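Local coordinates for protein putative ribose 5-phosphate isomerase (Leishmania infantum, PDB 6FXW) that probably interconverts ribose 5-phosphate and ribulose 5-phosphate as a type B isomerase of the pentose phosphate pathway, at residues A65-L70 / E128-T133; R89-Y94 / Q100-H105; E22-V27 / V36-P41; Q55-I60 / I80-F85. All coordinates share one frame; numbering follows the deposited sequence.

Contact 1 of 4, residues A65-L70 / E128-T133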
loop_
_atom_site.group_PDB
_atom_site.type_symbol
_atom_site.label_atom_id
_atom_site.label_comp_id
_atom_site.label_asym_id
_atom_site.label_seq_id
_atom_site.Cartn_x
_atom_site.Cartn_y
_atom_site.Cartn_z
ATOM N N ALA A 65 -19.033 -23.911 -0.635
ATOM C CA ALA A 65 -17.653 -23.482 -0.620
ATOM C C ALA A 65 -17.276 -23.278 0.838
ATOM O O ALA A 65 -18.167 -23.064 1.657
ATOM C CB ALA A 65 -17.467 -22.162 -1.380
ATOM N N ASP A 66 -15.944 -23.325 1.115
ATOM C CA ASP A 66 -15.410 -23.114 2.403
ATOM C C ASP A 66 -14.991 -21.695 2.608
ATOM O O ASP A 66 -14.936 -21.200 3.793
ATOM C CB ASP A 66 -14.090 -23.959 2.522
ATOM C CG ASP A 66 -14.368 -25.427 2.494
ATOM O OD1 ASP A 66 -15.290 -25.912 3.226
ATOM O OD2 ASP A 66 -13.723 -26.053 1.703
ATOM N N THR A 67 -14.634 -21.041 1.532
ATOM C CA THR A 67 -13.990 -19.706 1.628
ATOM C C THR A 67 -14.345 -18.957 0.384
ATOM O O THR A 67 -14.724 -19.557 -0.656
ATOM C CB THR A 67 -12.464 -19.782 1.938
ATOM O OG1 THR A 67 -11.872 -18.462 1.908
ATOM C CG2 THR A 67 -11.747 -20.559 0.943
ATOM N N GLY A 68 -14.309 -17.636 0.411
ATOM C CA GLY A 68 -14.652 -16.870 -0.720
ATOM C C GLY A 68 -13.622 -15.801 -1.043
ATOM O O GLY A 68 -12.858 -15.384 -0.134
ATOM N N ILE A 69 -13.577 -15.397 -2.291
ATOM C CA ILE A 69 -12.795 -14.225 -2.720
ATOM C C ILE A 69 -13.741 -13.337 -3.465
ATOM O O ILE A 69 -14.365 -13.804 -4.427
ATOM C CB ILE A 69 -11.615 -14.681 -3.575
ATOM C CG1 ILE A 69 -10.705 -15.631 -2.772
ATOM C CG2 ILE A 69 -10.848 -13.478 -4.025
ATOM C CD1 ILE A 69 -9.556 -16.234 -3.602
ATOM N N LEU A 70 -13.826 -12.049 -3.146
ATOM C CA LEU A 70 -14.671 -11.096 -3.797
ATOM C C LEU A 70 -13.812 -9.943 -4.335
ATOM O O LEU A 70 -12.970 -9.431 -3.616
ATOM C CB LEU A 70 -15.733 -10.561 -2.861
ATOM C CG LEU A 70 -16.824 -11.551 -2.487
ATOM C CD1 LEU A 70 -17.726 -10.962 -1.422
ATOM C CD2 LEU A 70 -17.625 -11.887 -3.715
ATOM N N GLU A 128 -2.572 -16.250 -2.018
ATOM C CA GLU A 128 -1.845 -17.384 -1.479
ATOM C C GLU A 128 -1.749 -17.334 0.040
ATOM O O GLU A 128 -1.970 -18.324 0.697
ATOM C CB GLU A 128 -0.468 -17.414 -2.064
ATOM C CG GLU A 128 -0.454 -17.830 -3.501
ATOM C CD GLU A 128 0.878 -17.917 -4.213
ATOM O OE1 GLU A 128 1.873 -17.447 -3.626
ATOM O OE2 GLU A 128 0.865 -18.362 -5.411
ATOM N N THR A 129 -1.545 -16.152 0.647
ATOM C CA THR A 129 -1.463 -15.993 2.075
ATOM C C THR A 129 -2.811 -16.265 2.723
ATOM O O THR A 129 -2.911 -16.952 3.702
ATOM C CB THR A 129 -0.974 -14.612 2.364
ATOM O OG1 THR A 129 0.317 -14.455 1.707
ATOM C CG2 THR A 129 -0.873 -14.386 3.898
ATOM N N PHE A 130 -3.869 -15.669 2.183
ATOM C CA PHE A 130 -5.217 -15.867 2.773
ATOM C C PHE A 130 -5.640 -17.300 2.827
ATOM O O PHE A 130 -6.215 -17.787 3.809
ATOM C CB PHE A 130 -6.228 -15.039 1.969
ATOM C CG PHE A 130 -7.600 -14.978 2.566
ATOM C CD1 PHE A 130 -7.934 -14.030 3.509
ATOM C CD2 PHE A 130 -8.571 -15.871 2.180
ATOM C CE1 PHE A 130 -9.178 -13.892 4.020
ATOM C CE2 PHE A 130 -9.836 -15.773 2.729
ATOM C CZ PHE A 130 -10.142 -14.823 3.680
ATOM N N LEU A 131 -5.354 -17.986 1.706
ATOM C CA LEU A 131 -5.740 -19.415 1.654
ATOM C C LEU A 131 -4.904 -20.374 2.477
ATOM O O LEU A 131 -5.352 -21.533 2.701
ATOM C CB LEU A 131 -5.718 -19.907 0.214
ATOM C CG LEU A 131 -6.732 -19.270 -0.746
ATOM C CD1 LEU A 131 -6.579 -19.737 -2.237
ATOM C CD2 LEU A 131 -8.181 -19.408 -0.239
ATOM N N THR A 132 -3.729 -19.968 2.892
ATOM C CA THR A 132 -2.860 -20.849 3.661
ATOM C C THR A 132 -2.623 -20.456 5.083
ATOM O O THR A 132 -1.690 -20.967 5.706
ATOM C CB THR A 132 -1.527 -20.993 2.953
ATOM O OG1 THR A 132 -0.862 -19.719 2.773
ATOM C CG2 THR A 132 -1.668 -21.513 1.506
ATOM N N THR A 133 -3.343 -19.497 5.616
ATOM C CA THR A 133 -3.146 -19.025 6.966
ATOM C C THR A 133 -4.346 -19.475 7.808
ATOM O O THR A 133 -5.486 -19.323 7.469
ATOM C CB THR A 133 -2.934 -17.483 7.042
ATOM O OG1 THR A 133 -1.860 -17.102 6.207
ATOM C CG2 THR A 133 -2.660 -17.032 8.463
#
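Thr67, at the start of a central strand of the parallel sheet, meets Phe130 and Leu131 at the end of helix 120-131, a strand-to-helix packing contact of the Rossmann-type alpha/beta fold. The tight part is the threonine, whose two branches go to different partners. OG1 comes to the edge of the Phe130 ring, close to the ring plane, and lies 3.5 Å from CE2. With OG1 anti to the backbone N (chi1 175°), the same torsion sets the methyl CG2 between the backbone N and the carbonyl carbon, facing Leu131, 3.9 Å from its CD2. These positions belong to one of two deposited conformers of Thr67, so the division of labour may not hold in the other. The hydroxyl at the ring edge is not left without a polar partner: it is hydrogen-bonded to His109 O. Past the threonine the packing thins. Gly68 O is 4.2 Å from Phe130 CE2, approaching the ring obliquely, and Ile69 CD1 stays 4.8 Å from Leu131 CD1, while the isoleucine packs on Leu10 and Leu111.

The solvent side is the helix end, where Thr132 is exposed and the segments no longer touch. There the threonine hydroxyls turn back on the backbone: Thr132 OG1 donates to Glu128 O over 2.7 Å, and Thr133 OG1 to Thr129 O over the same length. Thr129 O is gripped twice, because Thr132 N also donates to it at 3.2 Å, arriving from the opposite face of the carbonyl plane to Thr133 OG1.

Contact 2 of 4, residues R89-Y94 / Q100-H105. With SO4 (sulfate ion), chain C.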
loop_
_atom_site.group_PDB
_atom_site.type_symbol
_atom_site.label_atom_id
_atom_site.label_comp_id
_atom_site.label_asym_id
_atom_site.label_seq_id
_atom_site.Cartn_x
_atom_site.Cartn_y
_atom_site.Cartn_z
ATOM N N ARG A 89 -17.730 -13.239 7.880
ATOM C CA ARG A 89 -16.743 -12.184 8.159
ATOM C C ARG A 89 -15.936 -12.037 6.869
ATOM O O ARG A 89 -15.259 -12.979 6.392
ATOM C CB ARG A 89 -15.831 -12.591 9.281
ATOM C CG ARG A 89 -16.550 -12.677 10.663
ATOM C CD ARG A 89 -15.623 -13.045 11.841
ATOM N NE ARG A 89 -14.982 -14.317 11.683
ATOM C CZ ARG A 89 -15.593 -15.495 11.956
ATOM N NH1 ARG A 89 -16.870 -15.499 12.432
ATOM N NH2 ARG A 89 -14.964 -16.627 11.729
ATOM N N ALA A 90 -15.915 -10.825 6.358
ATOM C CA ALA A 90 -15.303 -10.456 5.045
ATOM C C ALA A 90 -14.233 -9.429 5.301
ATOM O O ALA A 90 -14.471 -8.378 5.910
ATOM C CB ALA A 90 -16.310 -9.999 4.073
ATOM N N ALA A 91 -13.022 -9.704 4.819
ATOM C CA ALA A 91 -11.859 -8.850 5.081
ATOM C C ALA A 91 -11.300 -8.213 3.847
ATOM O O ALA A 91 -10.825 -8.927 2.910
ATOM C CB ALA A 91 -10.747 -9.664 5.707
ATOM N N LEU A 92 -11.265 -6.910 3.804
ATOM C CA LEU A 92 -10.550 -6.213 2.738
ATOM C C LEU A 92 -9.036 -6.286 2.995
ATOM O O LEU A 92 -8.570 -5.830 4.039
ATOM C CB LEU A 92 -11.053 -4.779 2.618
ATOM C CG LEU A 92 -10.557 -3.997 1.400
ATOM C CD1 LEU A 92 -11.317 -2.717 1.178
ATOM C CD2 LEU A 92 -9.086 -3.541 1.755
ATOM N N CYS A 93 -8.307 -6.867 2.077
ATOM C CA CYS A 93 -6.866 -7.010 2.181
ATOM C C CYS A 93 -6.188 -6.453 0.957
ATOM O O CYS A 93 -6.725 -6.478 -0.171
ATOM C CB CYS A 93 -6.429 -8.449 2.344
ATOM S SG CYS A 93 -7.207 -9.298 3.740
ATOM N N TYR A 94 -5.017 -5.847 1.174
ATOM C CA TYR A 94 -4.277 -5.207 0.106
ATOM C C TYR A 94 -2.786 -5.510 0.163
ATOM O O TYR A 94 -2.033 -4.933 -0.625
ATOM C CB TYR A 94 -4.469 -3.684 0.227
ATOM C CG TYR A 94 -4.026 -3.087 1.514
ATOM C CD1 TYR A 94 -4.897 -3.038 2.575
ATOM C CD2 TYR A 94 -2.776 -2.604 1.683
ATOM C CE1 TYR A 94 -4.494 -2.455 3.782
ATOM C CE2 TYR A 94 -2.352 -2.116 2.948
ATOM C CZ TYR A 94 -3.275 -2.074 3.954
ATOM O OH TYR A 94 -2.858 -1.510 5.184
ATOM N N GLN A 100 -2.609 -12.090 6.004
ATOM C CA GLN A 100 -2.267 -12.992 7.108
ATOM C C GLN A 100 -3.097 -12.757 8.346
ATOM O O GLN A 100 -3.674 -13.688 8.910
ATOM C CB GLN A 100 -0.787 -12.806 7.432
ATOM C CG GLN A 100 -0.323 -13.685 8.570
ATOM C CD GLN A 100 1.167 -13.404 8.899
ATOM O OE1 GLN A 100 1.927 -13.126 8.028
ATOM N NE2 GLN A 100 1.546 -13.507 10.158
ATOM N N LEU A 101 -3.214 -11.488 8.777
ATOM C CA LEU A 101 -3.956 -11.164 10.021
ATOM C C LEU A 101 -5.474 -11.270 9.906
ATOM O O LEU A 101 -6.138 -11.631 10.876
ATOM C CB LEU A 101 -3.530 -9.817 10.527
ATOM C CG LEU A 101 -2.087 -9.727 10.928
ATOM C CD1 LEU A 101 -1.679 -8.361 11.382
ATOM C CD2 LEU A 101 -1.764 -10.708 12.059
ATOM N N SER A 102 -6.023 -11.149 8.672
ATOM C CA SER A 102 -7.446 -11.310 8.433
ATOM C C SER A 102 -7.830 -12.771 8.791
ATOM O O SER A 102 -8.954 -12.994 9.194
ATOM C CB SER A 102 -7.846 -11.068 7.023
ATOM O OG SER A 102 -7.397 -12.044 6.138
ATOM N N ARG A 103 -6.884 -13.702 8.613
ATOM C CA ARG A 103 -7.070 -15.101 8.986
ATOM C C ARG A 103 -6.640 -15.364 10.432
ATOM O O ARG A 103 -7.424 -15.893 11.231
ATOM C CB ARG A 103 -6.280 -15.968 8.029
ATOM C CG ARG A 103 -6.727 -15.903 6.568
ATOM C CD ARG A 103 -8.119 -16.454 6.313
ATOM N NE ARG A 103 -8.119 -17.829 6.714
ATOM C CZ ARG A 103 -8.922 -18.428 7.598
ATOM N NH1 ARG A 103 -9.981 -17.835 8.140
ATOM N NH2 ARG A 103 -8.670 -19.688 7.967
ATOM N N GLN A 104 -5.427 -14.948 10.812
ATOM C CA GLN A 104 -4.886 -15.217 12.185
ATOM C C GLN A 104 -5.735 -14.659 13.269
ATOM O O GLN A 104 -5.987 -15.285 14.316
ATOM C CB GLN A 104 -3.452 -14.742 12.289
ATOM C CG GLN A 104 -2.463 -15.576 11.540
ATOM C CD GLN A 104 -1.045 -15.290 11.878
ATOM O OE1 GLN A 104 -0.656 -14.170 12.082
ATOM N NE2 GLN A 104 -0.281 -16.341 11.974
ATOM N N HIS A 105 -6.190 -13.410 13.057
ATOM C CA HIS A 105 -6.951 -12.703 14.077
ATOM C C HIS A 105 -8.410 -12.727 13.818
ATOM O O HIS A 105 -9.209 -13.037 14.708
ATOM C CB HIS A 105 -6.465 -11.239 14.169
ATOM C CG HIS A 105 -5.100 -11.121 14.710
ATOM N ND1 HIS A 105 -4.472 -9.880 14.807
ATOM C CD2 HIS A 105 -4.203 -12.043 15.112
ATOM C CE1 HIS A 105 -3.254 -10.076 15.268
ATOM N NE2 HIS A 105 -3.049 -11.370 15.479
HETATM S S SO4 C . -17.481 -19.361 12.109
HETATM O O1 SO4 C . -15.984 -19.339 11.998
HETATM O O2 SO4 C . -18.050 -19.769 10.750
HETATM O O3 SO4 C . -17.824 -20.399 13.148
HETATM O O4 SO4 C . -18.108 -18.106 12.614
#
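The Arg89 guanidinium presents an edge to the sulfate, with the sulfur near its plane. Two nearly straight bonds make the grip: NH1 to sulfate O4 (2.9 Å, 167°) and NH2 to sulfate O1 (2.9 Å, 166°). NE and NH2 also donate to Asn106 O and Asn107 O, which should fix the rotation of the plane. The His105 ring carries Leu101 CD2 above one face, 3.6 Å from the plane and displaced toward the rim, and also stacks with His141. In the Gln100 amide, NE2 donates to Gln104 OE1 at 3.0 Å; the acceptor lies in the amide plane of Gln100, whereas the donor sits well above the carbonyl plane of Gln104.

Between strand 90-92 and helix 96-104 the contact narrows to small side chains. Ala91 CB presses against Ser102 CB at 3.5 Å, a close carbon pair that brings the two CA atoms within 6.1 Å. Cys93 SG adds a van der Waals approach to Ser102 OG at 3.7 Å. That hydroxyl turns back to its own helix and bonds Ala99 O, helped by a chi1 of 69° that places OG between the backbone N and the carbonyl carbon.

The chemistry is therefore split: a close, essentially apolar seam inside the beta-alpha-beta unit, and an anion-accepting corner completed by His109 NE2. The sulfate probably comes from the crystallisation liquor, so by itself it does not establish a substrate site.

Contact 3 of 4, residues E22-V27 / V36-P41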
loop_
_atom_site.group_PDB
_atom_site.type_symbol
_atom_site.label_atom_id
_atom_site.label_comp_id
_atom_site.label_asym_id
_atom_site.label_seq_id
_atom_site.Cartn_x
_atom_site.Cartn_y
_atom_site.Cartn_z
ATOM N N GLU A 22 -7.355 -14.928 -15.006
ATOM C CA GLU A 22 -5.988 -14.804 -14.384
ATOM C C GLU A 22 -6.033 -14.993 -12.874
ATOM O O GLU A 22 -5.226 -15.675 -12.284
ATOM C CB GLU A 22 -5.374 -13.497 -14.831
ATOM C CG GLU A 22 -3.997 -13.195 -14.247
ATOM C CD GLU A 22 -3.326 -11.916 -14.769
ATOM O OE1 GLU A 22 -3.917 -11.068 -15.486
ATOM O OE2 GLU A 22 -2.142 -11.765 -14.367
ATOM N N ILE A 23 -7.047 -14.419 -12.251
ATOM C CA ILE A 23 -7.219 -14.610 -10.793
ATOM C C ILE A 23 -7.550 -16.066 -10.450
ATOM O O ILE A 23 -7.024 -16.644 -9.512
ATOM C CB ILE A 23 -8.278 -13.598 -10.243
ATOM C CG1 ILE A 23 -7.773 -12.182 -10.505
ATOM C CG2 ILE A 23 -8.577 -13.918 -8.813
ATOM C CD1 ILE A 23 -8.788 -11.064 -10.243
ATOM N N MET A 24 -8.446 -16.685 -11.225
ATOM C CA MET A 24 -8.807 -18.097 -10.984
ATOM C C MET A 24 -7.577 -18.951 -11.135
ATOM O O MET A 24 -7.345 -19.822 -10.331
ATOM C CB MET A 24 -9.831 -18.605 -11.982
ATOM C CG MET A 24 -11.196 -18.127 -11.659
ATOM S SD MET A 24 -12.311 -18.553 -12.997
ATOM C CE MET A 24 -12.424 -20.339 -12.960
ATOM N N ASP A 25 -6.762 -18.608 -12.135
ATOM C CA ASP A 25 -5.496 -19.348 -12.320
ATOM C C ASP A 25 -4.588 -19.259 -11.132
ATOM O O ASP A 25 -3.958 -20.247 -10.698
ATOM C CB ASP A 25 -4.735 -18.863 -13.555
ATOM C CG ASP A 25 -5.406 -19.203 -14.855
ATOM O OD1 ASP A 25 -6.295 -20.042 -14.873
ATOM O OD2 ASP A 25 -5.155 -18.513 -15.841
ATOM N N MET A 26 -4.475 -18.081 -10.523
ATOM C CA MET A 26 -3.727 -17.946 -9.239
ATOM C C MET A 26 -4.216 -18.781 -8.094
ATOM O O MET A 26 -3.436 -19.315 -7.281
ATOM C CB MET A 26 -3.688 -16.483 -8.762
ATOM C CG MET A 26 -3.077 -15.563 -9.723
ATOM S SD MET A 26 -3.255 -13.833 -9.094
ATOM C CE MET A 26 -2.086 -13.359 -10.176
ATOM N N VAL A 27 -5.550 -18.846 -7.941
ATOM C CA VAL A 27 -6.128 -19.616 -6.929
ATOM C C VAL A 27 -5.738 -21.098 -7.142
ATOM O O VAL A 27 -5.326 -21.778 -6.208
ATOM C CB VAL A 27 -7.644 -19.459 -6.851
ATOM C CG1 VAL A 27 -8.208 -20.391 -5.784
ATOM C CG2 VAL A 27 -8.011 -18.005 -6.561
ATOM N N VAL A 36 -12.203 -24.313 -7.406
ATOM C CA VAL A 36 -12.457 -22.893 -7.557
ATOM C C VAL A 36 -13.687 -22.760 -8.410
ATOM O O VAL A 36 -13.732 -23.279 -9.552
ATOM C CB VAL A 36 -11.280 -22.105 -8.153
ATOM C CG1 VAL A 36 -11.538 -20.629 -7.956
ATOM C CG2 VAL A 36 -9.984 -22.551 -7.520
ATOM N N MET A 37 -14.703 -22.047 -7.919
ATOM C CA MET A 37 -15.967 -21.833 -8.618
ATOM C C MET A 37 -16.133 -20.354 -8.919
ATOM O O MET A 37 -16.115 -19.532 -7.986
ATOM C CB MET A 37 -17.147 -22.271 -7.712
ATOM C CG MET A 37 -17.226 -23.758 -7.495
ATOM S SD MET A 37 -18.060 -24.242 -5.950
ATOM C CE MET A 37 -16.865 -23.782 -4.737
ATOM N N TYR A 38 -16.352 -19.957 -10.173
ATOM C CA TYR A 38 -16.521 -18.590 -10.567
ATOM C C TYR A 38 -17.924 -18.154 -10.568
ATOM O O TYR A 38 -18.749 -18.821 -11.277
ATOM C CB TYR A 38 -15.895 -18.359 -11.951
ATOM C CG TYR A 38 -16.061 -16.961 -12.445
ATOM C CD1 TYR A 38 -15.454 -15.892 -11.799
ATOM C CD2 TYR A 38 -16.864 -16.640 -13.570
ATOM C CE1 TYR A 38 -15.619 -14.625 -12.182
ATOM C CE2 TYR A 38 -17.009 -15.370 -13.996
ATOM C CZ TYR A 38 -16.346 -14.288 -13.329
ATOM O OH TYR A 38 -16.540 -13.049 -13.771
ATOM N N MET A 39 -18.271 -17.163 -9.797
ATOM C CA MET A 39 -19.595 -16.665 -9.741
ATOM C C MET A 39 -19.762 -15.296 -9.952
ATOM O O MET A 39 -20.693 -14.774 -9.410
ATOM C CB MET A 39 -20.288 -16.993 -8.375
ATOM C CG MET A 39 -19.635 -18.060 -7.572
ATOM S SD MET A 39 -20.509 -18.315 -6.053
ATOM C CE MET A 39 -20.292 -20.056 -6.088
ATOM N N GLY A 40 -18.916 -14.688 -10.741
ATOM C CA GLY A 40 -19.092 -13.370 -11.288
ATOM C C GLY A 40 -19.668 -13.412 -12.635
ATOM O O GLY A 40 -20.109 -14.497 -13.075
ATOM N N PRO A 41 -19.696 -12.257 -13.345
ATOM C CA PRO A 41 -20.263 -12.153 -14.619
ATOM C C PRO A 41 -19.525 -12.937 -15.706
ATOM O O PRO A 41 -18.294 -13.005 -15.718
ATOM C CB PRO A 41 -20.231 -10.672 -14.949
ATOM C CG PRO A 41 -19.158 -10.043 -14.088
ATOM C CD PRO A 41 -19.071 -10.947 -12.928
#
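Val27 and Val36 meet branch against branch, with CG1 of Val27 only 3.3 Å from CG2 of Val36, tighter than ordinary carbon contact. A second approach, 4.0 Å from Val27 CG1 to Val36 CG1, shows that the helix methyl addresses both branches of the strand valine. One turn earlier, Met24 reaches further along the strand. With CG anti to the carbonyl carbon and the chain extended at chi2 (172°), SD of the conformer described here lies 3.7 Å from Tyr38 CB; the bend at chi3 then turns CE, which stays 4.1 Å from the same CB. The methionine crosses the tyrosine at about a right angle. The sulfur is 4.9 Å from the centroid of the Tyr38 ring and oblique to it, a Met-aromatic contact; a second conformer of Met24 means it need not be permanent.

The next shell holds the tyrosine. Its own loop curls around it: Gly40 N stands 3.5 Å above the centre of one ring face, and Tyr38 OH donates to Pro41 O at 2.6 Å. The ring is thus pinned at its hydroxyl end by the backbone just after the strand, and it also stacks with His20 at the start of helix 20-29.

The segment axes pass 9.3 Å apart; their angle of 164°, nearly antiparallel, fits a beta-alpha-beta crossover: helix 20-29 returns from strand 6-12 so that strand 33-38 can run parallel to it. Met24 touches Leu10 of strand 6-12, while Ile23 and Val27 pack on Ile127, so helix 20-29 lies against strands 6-12 and 33-38 with helix 120-131 beside it.

Contact 4 of 4, residues Q55-I60 / I80-F85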
loop_
_atom_site.group_PDB
_atom_site.type_symbol
_atom_site.label_atom_id
_atom_site.label_comp_id
_atom_site.label_asym_id
_atom_site.label_seq_id
_atom_site.Cartn_x
_atom_site.Cartn_y
_atom_site.Cartn_z
ATOM N N GLN A 55 -24.037 -13.985 -3.929
ATOM C CA GLN A 55 -23.771 -15.314 -4.458
ATOM C C GLN A 55 -22.721 -16.074 -3.715
ATOM O O GLN A 55 -22.867 -17.248 -3.327
ATOM C CB GLN A 55 -23.474 -15.365 -5.975
ATOM C CG GLN A 55 -24.582 -14.974 -6.889
ATOM C CD GLN A 55 -24.295 -15.304 -8.338
ATOM O OE1 GLN A 55 -24.353 -14.397 -9.184
ATOM N NE2 GLN A 55 -23.990 -16.602 -8.675
ATOM N N VAL A 56 -21.601 -15.414 -3.455
ATOM C CA VAL A 56 -20.465 -16.063 -2.789
ATOM C C VAL A 56 -20.841 -16.350 -1.303
ATOM O O VAL A 56 -20.550 -17.429 -0.725
ATOM C CB VAL A 56 -19.210 -15.154 -2.860
ATOM C CG1 VAL A 56 -18.114 -15.671 -1.995
ATOM C CG2 VAL A 56 -18.680 -15.168 -4.280
ATOM N N CYS A 57 -21.470 -15.380 -0.625
ATOM C CA CYS A 57 -21.895 -15.542 0.780
ATOM C C CYS A 57 -22.818 -16.757 0.907
ATOM O O CYS A 57 -22.688 -17.580 1.781
ATOM C CB CYS A 57 -22.594 -14.291 1.331
ATOM S SG CYS A 57 -21.390 -12.961 1.583
ATOM N N GLU A 58 -23.771 -16.823 -0.058
ATOM C CA GLU A 58 -24.742 -17.909 0.039
ATOM C C GLU A 58 -24.049 -19.219 -0.254
ATOM O O GLU A 58 -24.370 -20.241 0.427
ATOM C CB GLU A 58 -25.903 -17.697 -0.929
ATOM C CG GLU A 58 -27.030 -16.929 -0.276
ATOM C CD GLU A 58 -27.690 -17.602 0.958
ATOM O OE1 GLU A 58 -28.243 -16.834 1.798
ATOM O OE2 GLU A 58 -27.672 -18.875 1.091
ATOM N N ALA A 59 -23.091 -19.304 -1.173
ATOM C CA ALA A 59 -22.306 -20.548 -1.383
ATOM C C ALA A 59 -21.652 -21.029 -0.127
ATOM O O ALA A 59 -21.623 -22.228 0.157
ATOM C CB ALA A 59 -21.292 -20.383 -2.495
ATOM N N ILE A 60 -21.041 -20.118 0.619
ATOM C CA ILE A 60 -20.414 -20.482 1.860
ATOM C C ILE A 60 -21.443 -20.946 2.902
ATOM O O ILE A 60 -21.266 -21.998 3.542
ATOM C CB ILE A 60 -19.577 -19.327 2.401
ATOM C CG1 ILE A 60 -18.400 -19.069 1.450
ATOM C CG2 ILE A 60 -19.085 -19.575 3.784
ATOM C CD1 ILE A 60 -17.701 -17.741 1.642
ATOM N N ILE A 80 -18.255 -4.419 2.398
ATOM C CA ILE A 80 -19.478 -3.958 3.060
ATOM C C ILE A 80 -20.637 -4.922 2.811
ATOM O O ILE A 80 -21.283 -5.363 3.757
ATOM C CB ILE A 80 -19.842 -2.538 2.608
ATOM C CG1 ILE A 80 -18.721 -1.546 3.045
ATOM C CG2 ILE A 80 -21.157 -2.109 3.239
ATOM C CD1 ILE A 80 -18.748 -0.250 2.324
ATOM N N ALA A 81 -20.868 -5.222 1.549
ATOM C CA ALA A 81 -22.017 -6.071 1.206
ATOM C C ALA A 81 -21.889 -7.462 1.859
ATOM O O ALA A 81 -22.854 -8.002 2.422
ATOM C CB ALA A 81 -22.085 -6.225 -0.258
ATOM N N ALA A 82 -20.717 -8.081 1.803
ATOM C CA ALA A 82 -20.553 -9.444 2.342
ATOM C C ALA A 82 -20.776 -9.502 3.822
ATOM O O ALA A 82 -21.295 -10.435 4.390
ATOM C CB ALA A 82 -19.182 -10.030 1.964
ATOM N N ASN A 83 -20.253 -8.464 4.507
ATOM C CA ASN A 83 -20.415 -8.398 5.963
ATOM C C ASN A 83 -21.864 -8.229 6.405
ATOM O O ASN A 83 -22.170 -8.434 7.579
ATOM C CB ASN A 83 -19.490 -7.375 6.610
ATOM C CG ASN A 83 -18.078 -7.878 6.757
ATOM O OD1 ASN A 83 -17.845 -8.940 7.328
ATOM N ND2 ASN A 83 -17.091 -7.099 6.251
ATOM N N LYS A 84 -22.746 -7.877 5.505
ATOM C CA LYS A 84 -24.178 -7.814 5.836
ATOM C C LYS A 84 -24.822 -9.164 5.979
ATOM O O LYS A 84 -25.909 -9.283 6.545
ATOM C CB LYS A 84 -24.966 -6.985 4.848
ATOM C CG LYS A 84 -24.577 -5.501 4.848
ATOM C CD LYS A 84 -24.586 -4.784 6.175
ATOM C CE LYS A 84 -24.160 -3.357 6.080
ATOM N NZ LYS A 84 -24.407 -2.747 7.441
ATOM N N PHE A 85 -24.168 -10.201 5.535
ATOM C CA PHE A 85 -24.647 -11.581 5.746
ATOM C C PHE A 85 -24.344 -12.084 7.066
ATOM O O PHE A 85 -23.235 -12.118 7.505
ATOM C CB PHE A 85 -24.095 -12.551 4.671
ATOM C CG PHE A 85 -24.819 -12.459 3.408
ATOM C CD1 PHE A 85 -24.579 -11.496 2.434
ATOM C CD2 PHE A 85 -25.758 -13.443 3.103
ATOM C CE1 PHE A 85 -25.338 -11.445 1.280
ATOM C CE2 PHE A 85 -26.471 -13.397 1.903
ATOM C CZ PHE A 85 -26.274 -12.413 1.017
#
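Cys57 and Phe85 form the centre of an interface on one side of the sheet, where helix 49-61 meets helix 76-83 and the loop residue that follows it. Cys57 CB sits over the middle of the Phe85 ring, 3.6 Å from the centroid and 14° off the ring normal, a CH-pi contact. The sulfur is less centred: SG is 4.2 Å from the same centroid and oblique, so the thiol makes a sulfur-aromatic contact while it also touches Ala82 CB at 3.7 Å. A chi1 of -72° puts SG beside the backbone N of Cys57, which points it at this alanine.

At the ring edge the character changes. Glu58, its chain bent at chi2, brings OE1 to 3.9 Å from Phe85 CE2, near the ring plane, where aromatic hydrogens carry slight positive charge and would probably suit a carboxylate.

Beneath the interface Val56 and Ala82 rest on Leu70 of strand 67-72, and Cys57 on Ile110. Beyond it, Lys84 makes a salt bridge with Glu152 of the second subunit. Helices 49-61 and 76-83, side by side over strands 67-72 and 110-114, belong to one helical layer of the Rossmann-type alpha/beta/alpha sandwich.

In the fold
From the N terminus, contact 3 closes first, a short loop joining helix 20-29 to edge strand 33-38. Contact 4 opens next, on helix 49-61, and before it closes at Phe85 contact 1 has opened on strand 67-72, so these two cross. Contact 2 then opens and closes wholly between the segments of contact 1, within the unit of strand 90-92 and helix 96-104. Contacts 1, 2 and 3 all reach the same sheet; contacts 2 and 3 lie on opposite sides of the chain's centre, about 19 Å between centres. A hydrogen bond between Ala90 N and Asn83 OD1 links contacts 2 and 4, and both contacts touch the second subunit.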